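PDB 6I5S: bottromycin amidohydrolase from Streptomyces purpureus, which probably hydrolyses an amide bond at a thiazoline-bearing intermediate, acting as the zinc-dependent gatekeeper of bottromycin biosynthesis. Local coordinates for residues 251-256 with 330-335; 341-346 with 365-370. All coordinates share one frame; numbering follows the deposited sequence.

Contact 1: 251-256 with 330-335; sequences DALRHH and GRIARA
His256 and Ile332 are the residues whose CA atoms lie nearest each other across the segments, 9.5 Å apart, a spacing bridged by side chains alone. Residues 330-335 are helical throughout, whereas 251-254 ends a helix and His255 is the first residue to leave helical backbone angles, although the His256 N still bonds to the Leu253 O at 3.0 Å. Leu253, in the last helical turn, and His256, just beyond it, meet the same partner, a simple example of one aliphatic side chain serving two neighbours.

The partner is Ile332. Its CG1 lies anti to its own carbonyl carbon (chi1 -68°) and chi2 is extended, which carries CD1 outward to the tip of the side chain. There CD1 meets the Leu253 CD2 at 3.5 Å, tighter than usual for two methyl groups, the side chains running at a slant to one another. The same CD1 sits over one face of the His256 imidazole in a CH-pi contact, 4.2 Å from the ring centroid and displaced toward the ND1-CE1 side. His256 arrives from the opposite direction. Leu253 and Ile332 are buried, while the imidazole lies at the exposed margin.

In the fold, the contact joins the C-terminal end of helix 245-254 to the later part of the long helix 316-338. Leu253 also touches Val234, and Leu261 packs against both His256 and Ala335.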
ATOM      1  N   ASP A 251     -14.225 -24.237   1.562  1.00 42.80           N
ATOM      2  CA  ASP A 251     -15.543 -24.483   0.992  1.00 45.97           C
ATOM      3  C   ASP A 251     -15.885 -23.449  -0.073  1.00 49.22           C
ATOM      4  O   ASP A 251     -16.449 -23.790  -1.125  1.00 50.96           O
ATOM      5  CB  ASP A 251     -16.581 -24.459   2.100  1.00 52.68           C
ATOM      6  CG  ASP A 251     -16.547 -25.711   2.986  1.00 76.00           C
ATOM      7  OD1 ASP A 251     -15.794 -26.693   2.685  1.00 67.63           O
ATOM      8  OD2 ASP A 251     -17.296 -25.700   3.996  1.00 72.33           O
ATOM      9  N   ALA A 252     -15.586 -22.175   0.197  1.00 43.17           N
ATOM     10  CA  ALA A 252     -15.852 -21.126  -0.775  1.00 42.74           C
ATOM     11  C   ALA A 252     -15.095 -21.383  -2.070  1.00 48.82           C
ATOM     12  O   ALA A 252     -15.639 -21.245  -3.172  1.00 50.67           O
ATOM     13  CB  ALA A 252     -15.457 -19.772  -0.186  1.00 51.55           C
ATOM     14  N   LEU A 253     -13.824 -21.758  -1.959  1.00 46.19           N
ATOM     15  CA  LEU A 253     -13.037 -21.977  -3.160  1.00 45.02           C
ATOM     16  C   LEU A 253     -13.490 -23.238  -3.877  1.00 61.52           C
ATOM     17  O   LEU A 253     -13.509 -23.274  -5.109  1.00 48.66           O
ATOM     18  CB  LEU A 253     -11.557 -22.047  -2.799  1.00 49.56           C
ATOM     19  CG  LEU A 253     -10.962 -20.731  -2.282  1.00 45.14           C
ATOM     20  CD1 LEU A 253      -9.588 -20.892  -1.693  1.00 50.52           C
ATOM     21  CD2 LEU A 253     -10.912 -19.734  -3.406  1.00 45.54           C
ATOM     22  N   ARG A 254     -13.876 -24.266  -3.117  1.00 79.69           N
ATOM     23  CA  ARG A 254     -14.461 -25.465  -3.708  1.00 72.99           C
ATOM     24  C   ARG A 254     -15.603 -25.090  -4.641  1.00 63.78           C
ATOM     25  O   ARG A 254     -15.722 -25.643  -5.738  1.00 64.48           O
ATOM     26  CB  ARG A 254     -14.922 -26.417  -2.586  1.00 59.33           C
ATOM     27  CG  ARG A 254     -15.983 -27.458  -2.936  1.00 59.51           C
ATOM     28  CD  ARG A 254     -15.463 -28.500  -3.853  1.00 89.17           C
ATOM     29  NE  ARG A 254     -16.398 -29.613  -4.000  1.00112.69           N
ATOM     30  CZ  ARG A 254     -17.493 -29.579  -4.751  1.00118.78           C
ATOM     31  NH1 ARG A 254     -17.799 -28.479  -5.423  1.00118.90           N
ATOM     32  NH2 ARG A 254     -18.285 -30.649  -4.833  1.00118.04           N
ATOM     33  N   HIS A 255     -16.441 -24.121  -4.240  1.00 65.08           N
ATOM     34  CA  HIS A 255     -17.583 -23.702  -5.050  1.00 68.74           C
ATOM     35  C   HIS A 255     -17.264 -22.514  -5.950  1.00 70.17           C
ATOM     36  O   HIS A 255     -18.160 -21.727  -6.267  1.00 66.67           O
ATOM     37  CB  HIS A 255     -18.783 -23.385  -4.153  1.00 71.10           C
ATOM     38  CG  HIS A 255     -19.299 -24.572  -3.395  1.00 70.60           C
ATOM     39  ND1 HIS A 255     -19.952 -25.625  -4.007  1.00 79.01           N
ATOM     40  CD2 HIS A 255     -19.248 -24.878  -2.075  1.00 67.38           C
ATOM     41  CE1 HIS A 255     -20.275 -26.531  -3.098  1.00 76.89           C
ATOM     42  NE2 HIS A 255     -19.864 -26.099  -1.916  1.00 76.23           N
ATOM     43  N   HIS A 256     -16.016 -22.373  -6.388  1.00 88.34           N
ATOM     44  CA  HIS A 256     -15.617 -21.241  -7.212  1.00 78.91           C
ATOM     45  C   HIS A 256     -15.055 -21.722  -8.542  1.00 57.26           C
ATOM     46  O   HIS A 256     -14.303 -22.703  -8.589  1.00 69.21           O
ATOM     47  CB  HIS A 256     -14.581 -20.376  -6.465  1.00 84.59           C
ATOM     48  CG  HIS A 256     -14.202 -19.127  -7.195  1.00 76.29           C
ATOM     49  ND1 HIS A 256     -13.149 -19.074  -8.082  1.00 83.49           N
ATOM     50  CD2 HIS A 256     -14.754 -17.890  -7.190  1.00 75.27           C
ATOM     51  CE1 HIS A 256     -13.062 -17.856  -8.587  1.00 78.67           C
ATOM     52  NE2 HIS A 256     -14.026 -17.119  -8.062  1.00 77.37           N
ATOM     53  N   GLY A 330      -4.207 -16.129  -4.975  1.00 31.78           N
ATOM     54  CA  GLY A 330      -3.362 -15.452  -5.934  1.00 29.10           C
ATOM     55  C   GLY A 330      -3.732 -15.806  -7.351  1.00 29.87           C
ATOM     56  O   GLY A 330      -3.727 -14.943  -8.229  1.00 29.98           O
ATOM     57  N   ARG A 331      -4.062 -17.086  -7.606  1.00 31.13           N
ATOM     58  CA  ARG A 331      -4.503 -17.461  -8.950  1.00 31.23           C
ATOM     59  C   ARG A 331      -5.823 -16.797  -9.310  1.00 34.63           C
ATOM     60  O   ARG A 331      -6.048 -16.469 -10.479  1.00 34.44           O
ATOM     61  CB  ARG A 331      -4.566 -18.991  -9.078  1.00 34.76           C
ATOM     62  CG  ARG A 331      -3.155 -19.632  -8.984  1.00 39.24           C
ATOM     63  CD  ARG A 331      -3.160 -21.034  -9.560  1.00 62.08           C
ATOM     64  NE  ARG A 331      -3.809 -21.993  -8.667  1.00 68.83           N
ATOM     65  CZ  ARG A 331      -3.226 -22.523  -7.599  1.00 83.83           C
ATOM     66  NH1 ARG A 331      -1.981 -22.184  -7.278  1.00102.21           N
ATOM     67  NH2 ARG A 331      -3.889 -23.390  -6.855  1.00 75.48           N
ATOM     68  N   ILE A 332      -6.685 -16.552  -8.327  1.00 36.22           N
ATOM     69  CA  ILE A 332      -7.927 -15.811  -8.591  1.00 32.70           C
ATOM     70  C   ILE A 332      -7.617 -14.372  -8.991  1.00 28.23           C
ATOM     71  O   ILE A 332      -8.195 -13.849  -9.963  1.00 32.02           O
ATOM     72  CB  ILE A 332      -8.858 -15.849  -7.375  1.00 33.78           C
ATOM     73  CG1 ILE A 332      -9.381 -17.268  -7.167  1.00 39.27           C
ATOM     74  CG2 ILE A 332     -10.017 -14.869  -7.596  1.00 31.50           C
ATOM     75  CD1 ILE A 332     -10.181 -17.443  -5.907  1.00 47.73           C
ATOM     76  N   ALA A 333      -6.668 -13.737  -8.283  1.00 32.82           N
ATOM     77  CA  ALA A 333      -6.204 -12.388  -8.636  1.00 27.93           C
ATOM     78  C   ALA A 333      -5.662 -12.366 -10.058  1.00 26.89           C
ATOM     79  O   ALA A 333      -6.003 -11.475 -10.839  1.00 31.88           O
ATOM     80  CB  ALA A 333      -5.141 -11.918  -7.640  1.00 27.87           C
ATOM     81  N   ARG A 334      -4.868 -13.398 -10.449  1.00 32.30           N
ATOM     82  CA  ARG A 334      -4.358 -13.439 -11.827  1.00 32.61           C
ATOM     83  C   ARG A 334      -5.490 -13.595 -12.824  1.00 33.85           C
ATOM     84  O   ARG A 334      -5.516 -12.935 -13.873  1.00 36.18           O
ATOM     85  CB  ARG A 334      -3.350 -14.571 -12.036  1.00 38.36           C
ATOM     86  CG  ARG A 334      -2.827 -14.614 -13.512  1.00 52.37           C
ATOM     87  CD  ARG A 334      -1.807 -15.685 -13.760  1.00 77.11           C
ATOM     88  NE  ARG A 334      -2.314 -17.018 -13.456  1.00104.41           N
ATOM     89  CZ  ARG A 334      -1.690 -18.145 -13.777  1.00121.58           C
ATOM     90  NH1 ARG A 334      -0.536 -18.111 -14.437  1.00127.30           N
ATOM     91  NH2 ARG A 334      -2.228 -19.308 -13.442  1.00129.03           N
ATOM     92  N   ALA A 335      -6.449 -14.458 -12.509  1.00 31.20           N
ATOM     93  CA  ALA A 335      -7.547 -14.697 -13.431  1.00 30.54           C
ATOM     94  C   ALA A 335      -8.398 -13.442 -13.596  1.00 31.96           C
ATOM     95  O   ALA A 335      -8.887 -13.148 -14.697  1.00 34.77           O
ATOM     96  CB  ALA A 335      -8.407 -15.868 -12.920  1.00 35.33           C
TER

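Contact 2: 341-346 with 365-370; sequences ARLLVG and AELTRA
Leu367 meets Leu343 and Val345 through apolar contacts, the kind of interaction that joins the two segments. Its two methyl branches divide the work. CD1 reaches the Val345 CG2 at 4.0 Å, with the side chains slanting across each other, and CD2 lies 4.2 Å from the Leu343 CD1. With Leu367 CG anti to the carbonyl carbon (chi1 -70°), the fork of the side chain opens toward 341-346. All three residues are buried. Leu344, just past the strand, has its CB pointing away from the helix.

Polar interactions stay within the helical segment or lead elsewhere. The Arg369 NH2 forms a salt bridge with the Glu366 OE2 at 2.7 Å, the carboxylate oxygen lying at the edge of the guanidinium and in its plane. Arg277 is a second cationic partner of that oxygen, which probably stabilises the negative charge of Glu366. Arg342 is paired with Asp384 and Asp387.

This strand-helix packing lies just ahead of the zinc ligand Asp348 in the chain, with the Leu344 side chain about 13 Å from a zinc ion. Strand 342-343 borders a short parallel sheet beside strand 268-270, where Leu344 packs on Phe268 and Cys270. Leu367 brings helix 358-369 against Leu343 and Val345; helix 374-381 also lies against Val345, and helix 316-338 against Leu343.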
ATOM      1  N   ALA A 341      -9.777  -6.950 -14.946  1.00 31.99           N
ATOM      2  CA  ALA A 341      -9.718  -6.224 -13.681  1.00 32.04           C
ATOM      3  C   ALA A 341      -8.377  -5.499 -13.568  1.00 30.87           C
ATOM      4  O   ALA A 341      -7.380  -5.865 -14.187  1.00 31.92           O
ATOM      5  CB  ALA A 341      -9.857  -7.142 -12.466  1.00 27.98           C
ATOM      6  N   ARG A 342      -8.361  -4.487 -12.730  1.00 28.39           N
ATOM      7  CA  ARG A 342      -7.214  -3.596 -12.592  1.00 31.16           C
ATOM      8  C   ARG A 342      -6.656  -3.850 -11.205  1.00 26.59           C
ATOM      9  O   ARG A 342      -7.129  -3.316 -10.200  1.00 29.06           O
ATOM     10  CB  ARG A 342      -7.622  -2.120 -12.854  1.00 29.76           C
ATOM     11  CG  ARG A 342      -8.146  -1.906 -14.285  1.00 31.51           C
ATOM     12  CD  ARG A 342      -8.665  -0.489 -14.534  1.00 36.82           C
ATOM     13  NE  ARG A 342      -7.504   0.383 -14.694  1.00 38.90           N
ATOM     14  CZ  ARG A 342      -7.581   1.682 -14.965  1.00 41.60           C
ATOM     15  NH1 ARG A 342      -8.764   2.264 -15.136  1.00 34.97           N
ATOM     16  NH2 ARG A 342      -6.479   2.398 -15.066  1.00 36.44           N
ATOM     17  N   LEU A 343      -5.594  -4.623 -11.153  1.00 27.99           N
ATOM     18  CA  LEU A 343      -5.044  -4.995  -9.859  1.00 24.47           C
ATOM     19  C   LEU A 343      -4.231  -3.855  -9.239  1.00 26.05           C
ATOM     20  O   LEU A 343      -3.690  -2.998  -9.932  1.00 28.34           O
ATOM     21  CB  LEU A 343      -4.157  -6.212  -9.981  1.00 25.77           C
ATOM     22  CG  LEU A 343      -4.880  -7.522 -10.231  1.00 28.05           C
ATOM     23  CD1 LEU A 343      -3.791  -8.630 -10.454  1.00 35.57           C
ATOM     24  CD2 LEU A 343      -5.752  -7.905  -9.121  1.00 34.16           C
ATOM     25  N   LEU A 344      -4.170  -3.876  -7.914  1.00 24.84           N
ATOM     26  CA  LEU A 344      -3.409  -2.919  -7.102  1.00 26.36           C
ATOM     27  C   LEU A 344      -2.550  -3.708  -6.130  1.00 26.53           C
ATOM     28  O   LEU A 344      -2.849  -4.861  -5.771  1.00 26.50           O
ATOM     29  CB  LEU A 344      -4.364  -1.965  -6.309  1.00 27.38           C
ATOM     30  CG  LEU A 344      -5.355  -1.180  -7.156  1.00 28.53           C
ATOM     31  CD1 LEU A 344      -6.424  -0.532  -6.244  1.00 26.39           C
ATOM     32  CD2 LEU A 344      -4.576  -0.082  -7.914  1.00 28.55           C
ATOM     33  N   VAL A 345      -1.480  -3.072  -5.676  1.00 24.54           N
ATOM     34  CA  VAL A 345      -0.533  -3.680  -4.752  1.00 22.95           C
ATOM     35  C   VAL A 345      -0.731  -3.034  -3.397  1.00 26.89           C
ATOM     36  O   VAL A 345      -0.287  -1.892  -3.185  1.00 27.32           O
ATOM     37  CB  VAL A 345       0.910  -3.511  -5.225  1.00 23.73           C
ATOM     38  CG1 VAL A 345       1.795  -4.211  -4.297  1.00 26.12           C
ATOM     39  CG2 VAL A 345       1.109  -3.982  -6.645  1.00 24.95           C
ATOM     40  N   GLY A 346      -1.415  -3.727  -2.486  1.00 23.61           N
ATOM     41  CA  GLY A 346      -1.612  -3.221  -1.146  1.00 24.93           C
ATOM     42  C   GLY A 346      -1.266  -4.309  -0.149  1.00 25.01           C
ATOM     43  O   GLY A 346      -1.269  -5.494  -0.479  1.00 25.91           O
ATOM     44  N   ALA A 365       5.828 -10.009  -4.847  1.00 26.84           N
ATOM     45  CA  ALA A 365       6.236 -11.417  -4.965  1.00 30.44           C
ATOM     46  C   ALA A 365       5.023 -12.361  -4.998  1.00 27.00           C
ATOM     47  O   ALA A 365       4.995 -13.309  -5.777  1.00 29.24           O
ATOM     48  CB  ALA A 365       7.178 -11.770  -3.810  1.00 29.05           C
ATOM     49  N   GLU A 366       4.012 -12.121  -4.158  1.00 26.81           N
ATOM     50  CA  GLU A 366       2.788 -12.920  -4.224  1.00 28.00           C
ATOM     51  C   GLU A 366       2.142 -12.858  -5.602  1.00 28.26           C
ATOM     52  O   GLU A 366       1.709 -13.892  -6.140  1.00 29.36           O
ATOM     53  CB  GLU A 366       1.749 -12.464  -3.193  1.00 29.61           C
ATOM     54  CG  GLU A 366       2.092 -12.708  -1.719  1.00 32.18           C
ATOM     55  CD  GLU A 366       1.846 -14.100  -1.226  1.00 34.42           C
ATOM     56  OE1 GLU A 366       1.105 -14.853  -1.892  1.00 30.93           O
ATOM     57  OE2 GLU A 366       2.387 -14.460  -0.141  1.00 32.87           O
ATOM     58  N   LEU A 367       2.045 -11.656  -6.177  1.00 29.09           N
ATOM     59  CA  LEU A 367       1.378 -11.497  -7.461  1.00 26.67           C
ATOM     60  C   LEU A 367       2.186 -12.130  -8.594  1.00 32.24           C
ATOM     61  O   LEU A 367       1.620 -12.763  -9.490  1.00 32.02           O
ATOM     62  CB  LEU A 367       1.146 -10.003  -7.725  1.00 26.28           C
ATOM     63  CG  LEU A 367       0.094  -9.361  -6.811  1.00 30.32           C
ATOM     64  CD1 LEU A 367       0.205  -7.859  -6.871  1.00 33.93           C
ATOM     65  CD2 LEU A 367      -1.297  -9.812  -7.286  1.00 35.89           C
ATOM     66  N   THR A 368       3.518 -12.005  -8.560  1.00 28.50           N
ATOM     67  CA  THR A 368       4.302 -12.636  -9.619  1.00 30.02           C
ATOM     68  C   THR A 368       4.373 -14.160  -9.452  1.00 28.15           C
ATOM     69  O   THR A 368       4.397 -14.888 -10.458  1.00 30.10           O
ATOM     70  CB  THR A 368       5.726 -12.033  -9.680  1.00 30.70           C
ATOM     71  OG1 THR A 368       6.376 -12.103  -8.399  1.00 31.33           O
ATOM     72  CG2 THR A 368       5.632 -10.571 -10.108  1.00 33.68           C
ATOM     73  N   ARG A 369       4.378 -14.663  -8.203  1.00 29.00           N
ATOM     74  CA  ARG A 369       4.287 -16.112  -7.992  1.00 33.42           C
ATOM     75  C   ARG A 369       3.019 -16.678  -8.608  1.00 32.82           C
ATOM     76  O   ARG A 369       3.016 -17.805  -9.090  1.00 34.32           O
ATOM     77  CB  ARG A 369       4.312 -16.486  -6.504  1.00 35.14           C
ATOM     78  CG  ARG A 369       5.671 -16.459  -5.871  1.00 57.48           C
ATOM     79  CD  ARG A 369       5.728 -17.231  -4.548  1.00 41.95           C
ATOM     80  NE  ARG A 369       4.936 -16.711  -3.433  1.00 44.46           N
ATOM     81  CZ  ARG A 369       5.272 -15.731  -2.612  1.00 44.14           C
ATOM     82  NH1 ARG A 369       6.408 -15.083  -2.715  1.00 43.14           N
ATOM     83  NH2 ARG A 369       4.448 -15.441  -1.646  1.00 60.02           N
ATOM     84  N   ALA A 370       1.918 -15.920  -8.553  1.00 33.01           N
ATOM     85  CA  ALA A 370       0.650 -16.319  -9.157  1.00 31.83           C
ATOM     86  C   ALA A 370       0.653 -16.245 -10.675  1.00 40.63           C
ATOM     87  O   ALA A 370      -0.289 -16.752 -11.304  1.00 38.67           O
ATOM     88  CB  ALA A 370      -0.476 -15.450  -8.589  1.00 35.43           C
TER

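How the contacts relate
Each contact turns on one aliphatic side chain, Ile332 in contact 1 and Leu367 in contact 2, yet their settings differ. Contact 1 lies about 23 Å from the centre of the chain and joins the end of one helix and the residues just past it to a second helix, with an aromatic ring at its exposed margin. Contact 2, about 12 Å from that centre, joins a strand and the residues after it to a helix through buried residues alone; there the charged groups of the helix bond away from the interface. Helix 316-338, which supplies one side of contact 1, is followed in the chain by strand 342-343 of contact 2. The two also pack directly, Gly330 and Arg334 against Ala370, and Ala333 against Leu343, with centres about 14 Å apart.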